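Local structure of adenylosuccinate lyase (4EEI) at residues I135-S140 and D343-T348; F144-S149 and K416-E421; F355-L360 and D370-V375; S387-L392 and P407-E412. The protein probably catalyses two beta-eliminations of purine biosynthesis, releasing fumarate from adenylosuccinate to give AMP and from the succinyl-carboxamide ribotide on the route to IMP. All coordinates share one frame; numbering follows the deposited sequence. Where two conformers were deposited one is given.

How the interactions relate
All four contacts lie on the same side of the chain's centre, and two of them share the hairpin of strands 135-140 and 143-149. Interaction 1 sets helix 338-346 against the first strand, joining a valine-methionine patch to two arginines that share Glu-250; interaction 2 sets the end of helix 411-418 against the second, a proline on a tyrosine face with bridging waters. Interaction 3 is apolar packing of helices 352-363 and 368-381. These three are buried and reach the second subunit; interaction 4, partly buried and polar, with serine hydroxyls, a carboxylate and a water, touches no other chain. Tyr-356 hydrogen-bonds to Ser-389, tying interaction 3 to 4, while Met-409 links interaction 4 to Tyr-418 of interaction 2.

Interaction 1. Residues I135-S140 and D343-T348; sequences ITMGRS and DRVRST. With EDO (1,2-ethanediol), chain Z.
Arg-344 starts the contact by laying its aliphatic CD against Arg-139, whose NH2 lies 3.4 Å from that carbon. The two side chains cross at about a right angle, their guanidinium planes 59° apart. This pairing of like charges is bridged by Glu-250, which forms salt bridges with both, while Asp-247 of the third subunit binds Arg-139 NE. A 1,2-ethanediol sits at the edge of the Arg-344 guanidinium, its O2 taking a weak bond from NE at 2.8 Å and a hydrogen bond from NH2 at 2.9 Å.

Val-345 is the apolar centre. Its CG2, set beside its own backbone N, presses on the strand backbone 3.4 Å from Thr-136 C, and reaches Met-137 CG at 4.0 Å and Ile-135 CG1 at 4.2 Å. Ser-347 turns its OG back to Arg-344 O, 2.8 Å away. Thr-348 meets the bent Met-137 chain, with OG1 3.4 Å from SD.

Helix 338-346 thus rests on strand 135-140, which also pairs with strand 143-149 in an antiparallel hairpin, while helix 411-418 covers Ile-135.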
# COMPACT_ATOMS: atom_id res chain seq x y z
N ILE B 135 -16.91 -35.57 5.54
CA ILE B 135 -17.88 -34.53 5.88
C ILE B 135 -17.36 -33.69 7.05
O ILE B 135 -16.86 -34.22 8.04
CB ILE B 135 -19.29 -35.12 6.15
CG1 ILE B 135 -20.33 -34.00 6.31
CG2 ILE B 135 -19.29 -36.03 7.36
CD1 ILE B 135 -21.76 -34.49 6.09
N THR B 136 -17.44 -32.37 6.90
CA THR B 136 -16.93 -31.44 7.92
C THR B 136 -17.97 -30.37 8.19
O THR B 136 -18.92 -30.21 7.42
CB THR B 136 -15.62 -30.78 7.45
OG1 THR B 136 -15.04 -30.03 8.53
CG2 THR B 136 -15.89 -29.85 6.27
N MET B 137 -17.81 -29.63 9.29
CA MET B 137 -18.68 -28.49 9.56
C MET B 137 -18.19 -27.25 8.82
O MET B 137 -17.06 -26.79 9.04
CB MET B 137 -18.75 -28.19 11.06
CG MET B 137 -19.54 -29.19 11.88
SD MET B 137 -21.21 -29.43 11.21
CE MET B 137 -21.79 -27.74 11.21
N GLY B 138 -19.03 -26.72 7.94
CA GLY B 138 -18.79 -25.41 7.35
C GLY B 138 -18.97 -24.36 8.43
O GLY B 138 -19.74 -24.55 9.37
N ARG B 139 -18.25 -23.24 8.30
CA ARG B 139 -18.26 -22.21 9.32
C ARG B 139 -18.36 -20.82 8.70
O ARG B 139 -17.60 -20.48 7.78
CB ARG B 139 -16.97 -22.27 10.16
CG ARG B 139 -16.87 -23.46 11.13
CD ARG B 139 -15.51 -23.43 11.84
NE ARG B 139 -15.20 -24.64 12.61
CZ ARG B 139 -14.68 -25.75 12.08
NH1 ARG B 139 -14.43 -25.82 10.77
NH2 ARG B 139 -14.40 -26.79 12.85
N SER B 140 -19.30 -20.03 9.19
CA SER B 140 -19.40 -18.63 8.77
C SER B 140 -19.31 -17.76 10.02
O SER B 140 -19.96 -18.05 11.03
CB SER B 140 -20.71 -18.38 8.03
OG SER B 140 -21.81 -18.81 8.80
N ASP B 343 -16.42 -36.48 13.60
CA ASP B 343 -17.04 -36.54 14.92
C ASP B 343 -17.63 -35.18 15.31
O ASP B 343 -18.63 -35.10 16.03
CB ASP B 343 -16.04 -37.01 15.97
CG ASP B 343 -15.86 -38.52 15.98
OD1 ASP B 343 -16.67 -39.24 15.36
OD2 ASP B 343 -14.89 -38.98 16.62
N ARG B 344 -17.00 -34.11 14.83
CA ARG B 344 -17.49 -32.77 15.09
C ARG B 344 -18.83 -32.54 14.39
O ARG B 344 -19.72 -31.88 14.94
CB ARG B 344 -16.44 -31.73 14.66
CG ARG B 344 -16.86 -30.28 14.80
CD ARG B 344 -15.65 -29.34 14.74
NE ARG B 344 -14.91 -29.33 16.00
CZ ARG B 344 -13.61 -29.58 16.13
NH1 ARG B 344 -12.88 -29.87 15.06
NH2 ARG B 344 -13.04 -29.54 17.33
N VAL B 345 -18.99 -33.10 13.20
CA VAL B 345 -20.29 -33.09 12.52
C VAL B 345 -21.31 -33.86 13.34
O VAL B 345 -22.45 -33.43 13.50
CB VAL B 345 -20.19 -33.68 11.10
CG1 VAL B 345 -21.57 -33.78 10.46
CG2 VAL B 345 -19.28 -32.81 10.24
N ARG B 346 -20.91 -35.01 13.87
CA ARG B 346 -21.80 -35.82 14.70
C ARG B 346 -22.21 -35.09 15.97
O ARG B 346 -23.33 -35.26 16.45
CB ARG B 346 -21.12 -37.13 15.08
CG ARG B 346 -20.91 -38.11 13.95
CD ARG B 346 -20.34 -39.40 14.49
NE ARG B 346 -20.42 -40.49 13.52
CZ ARG B 346 -19.42 -40.85 12.72
NH1 ARG B 346 -19.59 -41.86 11.87
NH2 ARG B 346 -18.26 -40.20 12.76
N SER B 347 -21.30 -34.29 16.51
CA SER B 347 -21.55 -33.62 17.79
C SER B 347 -22.50 -32.42 17.65
O SER B 347 -22.94 -31.86 18.66
CB SER B 347 -20.22 -33.17 18.42
OG SER B 347 -19.68 -32.06 17.71
N THR B 348 -22.83 -32.04 16.42
CA THR B 348 -23.70 -30.89 16.21
C THR B 348 -24.97 -31.25 15.44
O THR B 348 -24.90 -31.88 14.38
CB THR B 348 -22.96 -29.74 15.49
OG1 THR B 348 -22.87 -30.03 14.09
CG2 THR B 348 -21.56 -29.58 16.05
C1 EDO Z . -16.66 -30.35 18.52
O1 EDO Z . -16.05 -30.87 19.71
C2 EDO Z . -16.72 -28.82 18.56
O2 EDO Z . -15.38 -28.28 18.58

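Interaction 2. Residues F144-S149 and K416-E421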
# COMPACT_ATOMS: atom_id res chain seq x y z
N PHE B 144 -20.40 -22.52 13.59
CA PHE B 144 -20.86 -23.69 12.85
C PHE B 144 -22.09 -23.31 12.04
O PHE B 144 -22.99 -22.63 12.55
CB PHE B 144 -21.23 -24.82 13.81
CG PHE B 144 -20.06 -25.44 14.51
CD1 PHE B 144 -18.79 -25.39 13.97
CD2 PHE B 144 -20.24 -26.08 15.73
CE1 PHE B 144 -17.72 -25.96 14.62
CE2 PHE B 144 -19.17 -26.66 16.38
CZ PHE B 144 -17.91 -26.60 15.83
N ALA B 145 -22.14 -23.74 10.79
CA ALA B 145 -23.28 -23.47 9.93
C ALA B 145 -23.93 -24.77 9.48
O ALA B 145 -24.88 -25.26 10.10
CB ALA B 145 -22.86 -22.65 8.73
N GLU B 146 -23.41 -25.33 8.39
CA GLU B 146 -23.90 -26.59 7.86
C GLU B 146 -22.73 -27.47 7.44
O GLU B 146 -21.66 -26.97 7.10
CB GLU B 146 -24.82 -26.35 6.66
CG GLU B 146 -26.14 -25.69 7.01
CD GLU B 146 -27.05 -25.54 5.80
OE1 GLU B 146 -26.60 -25.84 4.67
OE2 GLU B 146 -28.21 -25.12 5.98
N PRO B 147 -22.94 -28.78 7.45
CA PRO B 147 -21.93 -29.72 6.96
C PRO B 147 -21.62 -29.49 5.48
O PRO B 147 -22.46 -28.95 4.76
CB PRO B 147 -22.59 -31.09 7.15
CG PRO B 147 -23.61 -30.87 8.21
CD PRO B 147 -24.12 -29.48 7.98
N MET B 148 -20.44 -29.89 5.05
CA MET B 148 -20.02 -29.71 3.66
C MET B 148 -18.92 -30.73 3.41
O MET B 148 -18.49 -31.41 4.34
CB MET B 148 -19.45 -28.32 3.45
CG MET B 148 -18.19 -28.09 4.28
SD MET B 148 -17.55 -26.41 4.15
CE MET B 148 -17.05 -26.36 2.42
N SER B 149 -18.45 -30.82 2.18
CA SER B 149 -17.32 -31.69 1.88
C SER B 149 -16.01 -31.01 2.30
O SER B 149 -15.77 -29.86 1.96
CB SER B 149 -17.26 -32.00 0.39
OG SER B 149 -15.97 -32.46 0.04
N LYS B 416 -25.66 -37.76 2.80
CA LYS B 416 -26.40 -37.78 1.54
C LYS B 416 -26.94 -36.42 1.19
O LYS B 416 -27.02 -36.05 0.02
CB LYS B 416 -27.58 -38.72 1.65
CG LYS B 416 -27.49 -39.94 0.77
CD LYS B 416 -26.45 -40.89 1.30
CE LYS B 416 -26.47 -42.22 0.55
NZ LYS B 416 -26.47 -43.37 1.50
N THR B 417 -27.33 -35.68 2.22
CA THR B 417 -28.01 -34.40 2.02
C THR B 417 -27.02 -33.29 1.70
O THR B 417 -27.19 -32.57 0.72
CB THR B 417 -28.83 -34.03 3.27
OG1 THR B 417 -29.82 -35.04 3.51
CG2 THR B 417 -29.54 -32.69 3.08
N TYR B 418 -26.00 -33.17 2.53
CA TYR B 418 -25.13 -32.00 2.46
C TYR B 418 -23.96 -32.16 1.49
O TYR B 418 -23.21 -31.21 1.27
CB TYR B 418 -24.65 -31.65 3.86
CG TYR B 418 -25.77 -31.16 4.74
CD1 TYR B 418 -26.19 -29.84 4.67
CD2 TYR B 418 -26.42 -32.01 5.62
CE1 TYR B 418 -27.22 -29.38 5.46
CE2 TYR B 418 -27.45 -31.56 6.42
CZ TYR B 418 -27.85 -30.24 6.33
OH TYR B 418 -28.88 -29.77 7.12
N LEU B 419 -23.82 -33.35 0.92
CA LEU B 419 -22.80 -33.59 -0.10
C LEU B 419 -23.45 -34.03 -1.41
O LEU B 419 -22.79 -34.58 -2.29
CB LEU B 419 -21.80 -34.64 0.38
CG LEU B 419 -20.57 -34.14 1.14
CD1 LEU B 419 -20.93 -33.51 2.48
CD2 LEU B 419 -19.58 -35.26 1.35
N LYS B 420 -24.75 -33.76 -1.53
CA LYS B 420 -25.55 -34.17 -2.69
C LYS B 420 -24.96 -33.73 -4.04
O LYS B 420 -24.98 -34.48 -5.01
CB LYS B 420 -26.98 -33.61 -2.56
CG LYS B 420 -27.93 -33.95 -3.70
CD LYS B 420 -29.23 -33.14 -3.59
CE LYS B 420 -29.03 -31.66 -3.98
NZ LYS B 420 -29.85 -30.69 -3.18
N GLU B 421 -24.43 -32.51 -4.10
CA GLU B 421 -23.98 -31.95 -5.37
C GLU B 421 -22.45 -31.93 -5.52
O GLU B 421 -21.93 -31.30 -6.45
CB GLU B 421 -24.52 -30.53 -5.55
CG GLU B 421 -26.04 -30.44 -5.60
CD GLU B 421 -26.62 -30.82 -6.95
OE1 GLU B 421 -25.86 -31.23 -7.84
OE2 GLU B 421 -27.84 -30.69 -7.12
O HOH W 1 -29.68 -27.22 7.12
O HOH W 2 -20.34 -29.85 0.23
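Tyr-418 and Pro-147 form a CH-pi contact where the last turn of helix 411-418 meets strand 143-149 of the antiparallel hairpin. Pro-147 CD stands over the middle of the tyrosine ring, 3.8 Å from its centroid and only 7° off the normal. With CG anti to its own carbonyl carbon (chi1 -67°), Tyr-418 swings its ring beside the strand, and the opposite face is covered off-centre by CG2 of Thr-417. Tyr-351 meets the same ring nearly at right angles.

Glu-146 reaches the ring at its edge. Its chain is extended beyond CG and crosses the tyrosine at about a right angle, with OE1 3.7 Å from Tyr-418 CE1 and the carboxylate plane turned 69° from the ring. That oxygen takes a hydrogen bond from Asn-186 of the second subunit, whose ND2 also bonds to Pro-147 O. The other oxygen, OE2, accepts a hydrogen bond from a water at 2.8 Å, and this water accepts from Tyr-418 OH at 2.7 Å. The phenol and carboxylate are thereby coupled without touching directly.

Leu-419, the first residue to leave helical geometry, carries the packing onward. Its bent chain brings CD1 back against the strand backbone, 3.6 Å from Met-148 C, and its CG lies 4.0 Å from Ser-149 CB. Beside it, a second water accepts from Ser-149 N at 2.9 Å and gives a weak bond to Tyr-418 O at 3.3 Å.

Interaction 3. Residues F355-L360 and D370-V375; sequences FYLHFL and DCYKIV
Helices 352-363 and 368-381 run in roughly opposed directions, their segment axes 135° apart and 9.1 Å distant at closest approach, with Leu-357 and Tyr-372 nearest in the backbone. Leu-357 and Leu-360, one turn apart, carry most of the packing from the first helix. With CG anti to the backbone N (chi1 179°), Leu-357 swings its methyls towards the second helix: CD1 lies 3.5 Å from Cys-371 CB, and CD2 meets the ring edge of Tyr-372 at CD2, 4.0 Å away.

Leu-360 uses two parts of its chain. Its CB sits 3.7 Å from Cys-371 SG, while CD1 crosses to Val-375 CG2 at 3.6 Å and grazes Ile-374 CG2 at 4.2 Å. The same Val-375 CG2 touches Tyr-356 CB at 3.9 Å. Beyond that carbon the Tyr-356 side chain turns elsewhere, its ring stacking with Phe-388 and its OH heading for helix 388-400.

No hydrogen bond spans the two segments, and the contact, which lies away from the AMP sites, is held by apolar surfaces. Ile-374 and Val-375 continue it onto helix 388-400, which packs against the pair. The two helices themselves form a helical hairpin with a short connection, part of the all-helical C-terminal region.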
# COMPACT_ATOMS: atom_id res chain seq x y z
N PHE B 355 -33.17 -27.53 7.86
CA PHE B 355 -33.50 -28.58 6.91
C PHE B 355 -34.98 -28.94 7.02
O PHE B 355 -35.71 -28.89 6.02
CB PHE B 355 -32.63 -29.82 7.12
CG PHE B 355 -33.09 -31.01 6.33
CD1 PHE B 355 -32.80 -31.10 4.97
CD2 PHE B 355 -33.83 -32.02 6.92
CE1 PHE B 355 -33.23 -32.19 4.23
CE2 PHE B 355 -34.27 -33.10 6.19
CZ PHE B 355 -33.96 -33.19 4.84
N TYR B 356 -35.40 -29.30 8.22
CA TYR B 356 -36.80 -29.65 8.49
C TYR B 356 -37.76 -28.51 8.23
O TYR B 356 -38.89 -28.74 7.79
CB TYR B 356 -36.96 -30.14 9.93
CG TYR B 356 -36.29 -31.47 10.17
CD1 TYR B 356 -36.59 -32.57 9.38
CD2 TYR B 356 -35.34 -31.62 11.16
CE1 TYR B 356 -35.98 -33.79 9.59
CE2 TYR B 356 -34.72 -32.82 11.38
CZ TYR B 356 -35.05 -33.91 10.59
OH TYR B 356 -34.43 -35.12 10.82
N LEU B 357 -37.34 -27.28 8.51
CA LEU B 357 -38.21 -26.13 8.25
C LEU B 357 -38.50 -26.04 6.76
O LEU B 357 -39.66 -25.94 6.35
CB LEU B 357 -37.57 -24.83 8.74
CG LEU B 357 -38.41 -23.57 8.49
CD1 LEU B 357 -39.84 -23.78 8.96
CD2 LEU B 357 -37.81 -22.36 9.17
N HIS B 358 -37.44 -26.09 5.95
CA HIS B 358 -37.57 -26.09 4.50
C HIS B 358 -38.37 -27.28 4.01
O HIS B 358 -39.19 -27.16 3.10
CB HIS B 358 -36.19 -26.10 3.84
CG HIS B 358 -35.52 -24.76 3.81
ND1 HIS B 358 -34.76 -24.29 4.86
CD2 HIS B 358 -35.49 -23.80 2.86
CE1 HIS B 358 -34.29 -23.09 4.55
NE2 HIS B 358 -34.71 -22.78 3.33
N PHE B 359 -38.15 -28.45 4.61
CA PHE B 359 -38.90 -29.62 4.20
C PHE B 359 -40.41 -29.41 4.37
O PHE B 359 -41.19 -29.73 3.48
CB PHE B 359 -38.45 -30.88 4.94
CG PHE B 359 -38.92 -32.14 4.29
CD1 PHE B 359 -38.13 -32.76 3.32
CD2 PHE B 359 -40.16 -32.68 4.58
CE1 PHE B 359 -38.56 -33.91 2.69
CE2 PHE B 359 -40.60 -33.83 3.95
CZ PHE B 359 -39.80 -34.45 3.01
N LEU B 360 -40.81 -28.88 5.52
CA LEU B 360 -42.23 -28.70 5.80
C LEU B 360 -42.82 -27.61 4.91
O LEU B 360 -43.93 -27.74 4.39
CB LEU B 360 -42.47 -28.37 7.27
CG LEU B 360 -42.12 -29.46 8.28
CD1 LEU B 360 -42.44 -29.01 9.70
CD2 LEU B 360 -42.86 -30.74 7.96
N ASP B 370 -45.83 -21.14 11.07
CA ASP B 370 -46.41 -22.37 11.59
C ASP B 370 -45.40 -23.52 11.62
O ASP B 370 -45.22 -24.18 12.64
CB ASP B 370 -47.63 -22.79 10.76
CG ASP B 370 -48.91 -22.12 11.24
OD1 ASP B 370 -49.03 -21.85 12.45
OD2 ASP B 370 -49.80 -21.88 10.39
N CYS B 371 -44.75 -23.77 10.48
CA CYS B 371 -43.78 -24.86 10.35
C CYS B 371 -42.65 -24.73 11.36
O CYS B 371 -42.11 -25.73 11.83
CB CYS B 371 -43.20 -24.90 8.94
SG CYS B 371 -44.38 -25.16 7.60
N TYR B 372 -42.29 -23.49 11.69
CA TYR B 372 -41.17 -23.21 12.58
C TYR B 372 -41.45 -23.65 14.01
O TYR B 372 -40.57 -24.17 14.69
CB TYR B 372 -40.80 -21.73 12.54
CG TYR B 372 -39.67 -21.36 13.47
CD1 TYR B 372 -39.91 -20.77 14.70
CD2 TYR B 372 -38.35 -21.60 13.11
CE1 TYR B 372 -38.88 -20.43 15.55
CE2 TYR B 372 -37.30 -21.27 13.95
CZ TYR B 372 -37.58 -20.68 15.17
OH TYR B 372 -36.55 -20.35 16.02
N LYS B 373 -42.68 -23.43 14.47
CA LYS B 373 -43.06 -23.86 15.81
C LYS B 373 -43.12 -25.38 15.90
O LYS B 373 -42.67 -25.97 16.89
CB LYS B 373 -44.39 -23.24 16.22
CG LYS B 373 -44.34 -21.72 16.36
CD LYS B 373 -45.21 -21.25 17.51
CE LYS B 373 -44.90 -19.80 17.87
NZ LYS B 373 -45.58 -19.38 19.14
N ILE B 374 -43.66 -26.02 14.87
CA ILE B 374 -43.72 -27.47 14.77
C ILE B 374 -42.33 -28.10 14.90
O ILE B 374 -42.12 -29.03 15.68
CB ILE B 374 -44.36 -27.93 13.45
CG1 ILE B 374 -45.77 -27.35 13.30
CG2 ILE B 374 -44.41 -29.45 13.37
CD1 ILE B 374 -46.38 -27.55 11.92
N VAL B 375 -41.37 -27.58 14.13
CA VAL B 375 -39.99 -28.05 14.21
C VAL B 375 -39.39 -27.71 15.57
O VAL B 375 -38.67 -28.52 16.15
CB VAL B 375 -39.11 -27.47 13.08
CG1 VAL B 375 -37.66 -27.92 13.25
CG2 VAL B 375 -39.63 -27.90 11.72

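Interaction 4. Residues S387-L392 and P407-E412; sequences SFSKKL and PEMDFE
This is a polar contact between the N-terminal turn of helix 388-400 and the extended loop leading into helix 411-418, partly buried and away from the AMP sites. Ser-387 is the N-cap of the first helix. Its OG accepts from Lys-390 N at 3.3 Å, nearly straight at 167°, and donates to Glu-408 OE1 at 2.8 Å. OE1 receives this bond on its syn lone pair, the side of OE2, which lies 2.9 Å from the same OG. Glu-408 reaches it by leaving with CG anti to the backbone N (chi1 -178°) and then bending at chi2.

Ser-389 holds the loop backbone. Its OG gives a 2.7 Å bond to Pro-407 O, arriving 28° out of the carbonyl plane, and is also hydrogen-bonded to Tyr-356 OH. A water links the helix start to the loop: it accepts from Ser-389 N at 2.9 Å and donates to Glu-408 OE1 at 3.3 Å. Lys-390 crosses Glu-408 at a slant, CG 3.9 Å from OE2, but its NZ stays 4.4 Å from that oxygen and bonds instead to Ile-406 O. Met-409 directs its chain away, onto helices 352-363 and 411-418.

Glu-408 OE1 therefore accepts hydrogen bonds from one hydroxyl and one water at the start of a helix, where the helix dipole and the nearby lysine would be expected to stabilise its negative charge.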
# COMPACT_ATOMS: atom_id res chain seq x y z
N SER B 387 -35.03 -40.49 16.68
CA SER B 387 -35.02 -39.98 15.30
C SER B 387 -35.89 -38.74 15.12
O SER B 387 -37.12 -38.82 15.18
CB SER B 387 -35.48 -41.06 14.33
OG SER B 387 -35.70 -40.51 13.04
N PHE B 388 -35.25 -37.60 14.87
CA PHE B 388 -35.94 -36.33 14.62
C PHE B 388 -36.96 -36.51 13.49
O PHE B 388 -38.11 -36.08 13.60
CB PHE B 388 -34.92 -35.24 14.26
CG PHE B 388 -35.42 -33.82 14.48
CD1 PHE B 388 -36.69 -33.43 14.09
CD2 PHE B 388 -34.59 -32.87 15.07
CE1 PHE B 388 -37.13 -32.13 14.28
CE2 PHE B 388 -35.03 -31.57 15.27
CZ PHE B 388 -36.30 -31.20 14.88
N SER B 389 -36.53 -37.16 12.40
CA SER B 389 -37.39 -37.36 11.23
C SER B 389 -38.69 -38.10 11.56
O SER B 389 -39.77 -37.55 11.40
CB SER B 389 -36.63 -38.09 10.12
OG SER B 389 -35.64 -37.26 9.54
N LYS B 390 -38.56 -39.34 12.02
CA LYS B 390 -39.73 -40.18 12.31
C LYS B 390 -40.71 -39.54 13.29
O LYS B 390 -41.92 -39.70 13.16
CB LYS B 390 -39.30 -41.56 12.81
CG LYS B 390 -38.75 -42.46 11.71
CD LYS B 390 -39.77 -42.61 10.58
CE LYS B 390 -39.19 -42.18 9.23
NZ LYS B 390 -39.06 -40.70 9.07
N LYS B 391 -40.18 -38.80 14.26
CA LYS B 391 -41.00 -38.11 15.26
C LYS B 391 -41.77 -36.96 14.65
O LYS B 391 -42.94 -36.75 14.96
CB LYS B 391 -40.12 -37.60 16.39
CG LYS B 391 -39.49 -38.72 17.19
CD LYS B 391 -38.38 -38.22 18.09
CE LYS B 391 -38.26 -39.14 19.29
NZ LYS B 391 -39.58 -39.33 19.96
N LEU B 392 -41.11 -36.20 13.78
CA LEU B 392 -41.77 -35.10 13.09
C LEU B 392 -42.84 -35.66 12.16
O LEU B 392 -43.97 -35.16 12.11
CB LEU B 392 -40.76 -34.29 12.29
CG LEU B 392 -41.32 -33.02 11.64
CD1 LEU B 392 -41.83 -32.08 12.70
CD2 LEU B 392 -40.25 -32.34 10.78
N PRO B 407 -37.01 -38.06 4.90
CA PRO B 407 -35.82 -38.92 4.90
C PRO B 407 -35.14 -38.92 6.27
O PRO B 407 -35.17 -37.91 6.97
CB PRO B 407 -34.92 -38.26 3.86
CG PRO B 407 -35.28 -36.80 3.94
CD PRO B 407 -36.77 -36.77 4.23
N GLU B 408 -34.56 -40.05 6.64
CA GLU B 408 -33.89 -40.20 7.92
C GLU B 408 -32.62 -39.36 7.95
O GLU B 408 -31.77 -39.48 7.07
CB GLU B 408 -33.56 -41.67 8.19
CG GLU B 408 -32.90 -41.92 9.53
CD GLU B 408 -33.82 -41.61 10.69
OE1 GLU B 408 -33.32 -41.26 11.78
OE2 GLU B 408 -35.06 -41.72 10.52
N MET B 409 -32.50 -38.51 8.96
CA MET B 409 -31.34 -37.64 9.07
C MET B 409 -30.31 -38.18 10.06
O MET B 409 -29.84 -37.46 10.94
CB MET B 409 -31.76 -36.22 9.46
CG MET B 409 -32.32 -35.41 8.30
SD MET B 409 -31.41 -35.65 6.76
CE MET B 409 -30.41 -34.16 6.74
N ASP B 410 -29.94 -39.44 9.89
CA ASP B 410 -28.84 -40.01 10.65
C ASP B 410 -27.55 -39.58 9.97
O ASP B 410 -27.58 -38.77 9.04
CB ASP B 410 -28.94 -41.54 10.71
CG ASP B 410 -29.07 -42.16 9.33
OD1 ASP B 410 -29.14 -41.42 8.34
OD2 ASP B 410 -29.10 -43.41 9.25
N PHE B 411 -26.42 -40.10 10.42
CA PHE B 411 -25.14 -39.71 9.83
C PHE B 411 -25.12 -39.91 8.32
O PHE B 411 -24.76 -39.01 7.57
CB PHE B 411 -23.98 -40.45 10.49
CG PHE B 411 -22.63 -39.91 10.12
CD1 PHE B 411 -22.25 -38.64 10.53
CD2 PHE B 411 -21.76 -40.65 9.35
CE1 PHE B 411 -21.01 -38.14 10.19
CE2 PHE B 411 -20.52 -40.15 9.00
CZ PHE B 411 -20.14 -38.89 9.42
N GLU B 412 -25.53 -41.10 7.89
CA GLU B 412 -25.53 -41.44 6.47
C GLU B 412 -26.46 -40.54 5.67
O GLU B 412 -26.13 -40.11 4.57
CB GLU B 412 -25.93 -42.90 6.27
CG GLU B 412 -24.85 -43.90 6.62
CD GLU B 412 -25.00 -45.21 5.88
OE1 GLU B 412 -26.12 -45.51 5.41
OE2 GLU B 412 -24.00 -45.95 5.76
O HOH W 3 -33.84 -38.05 11.99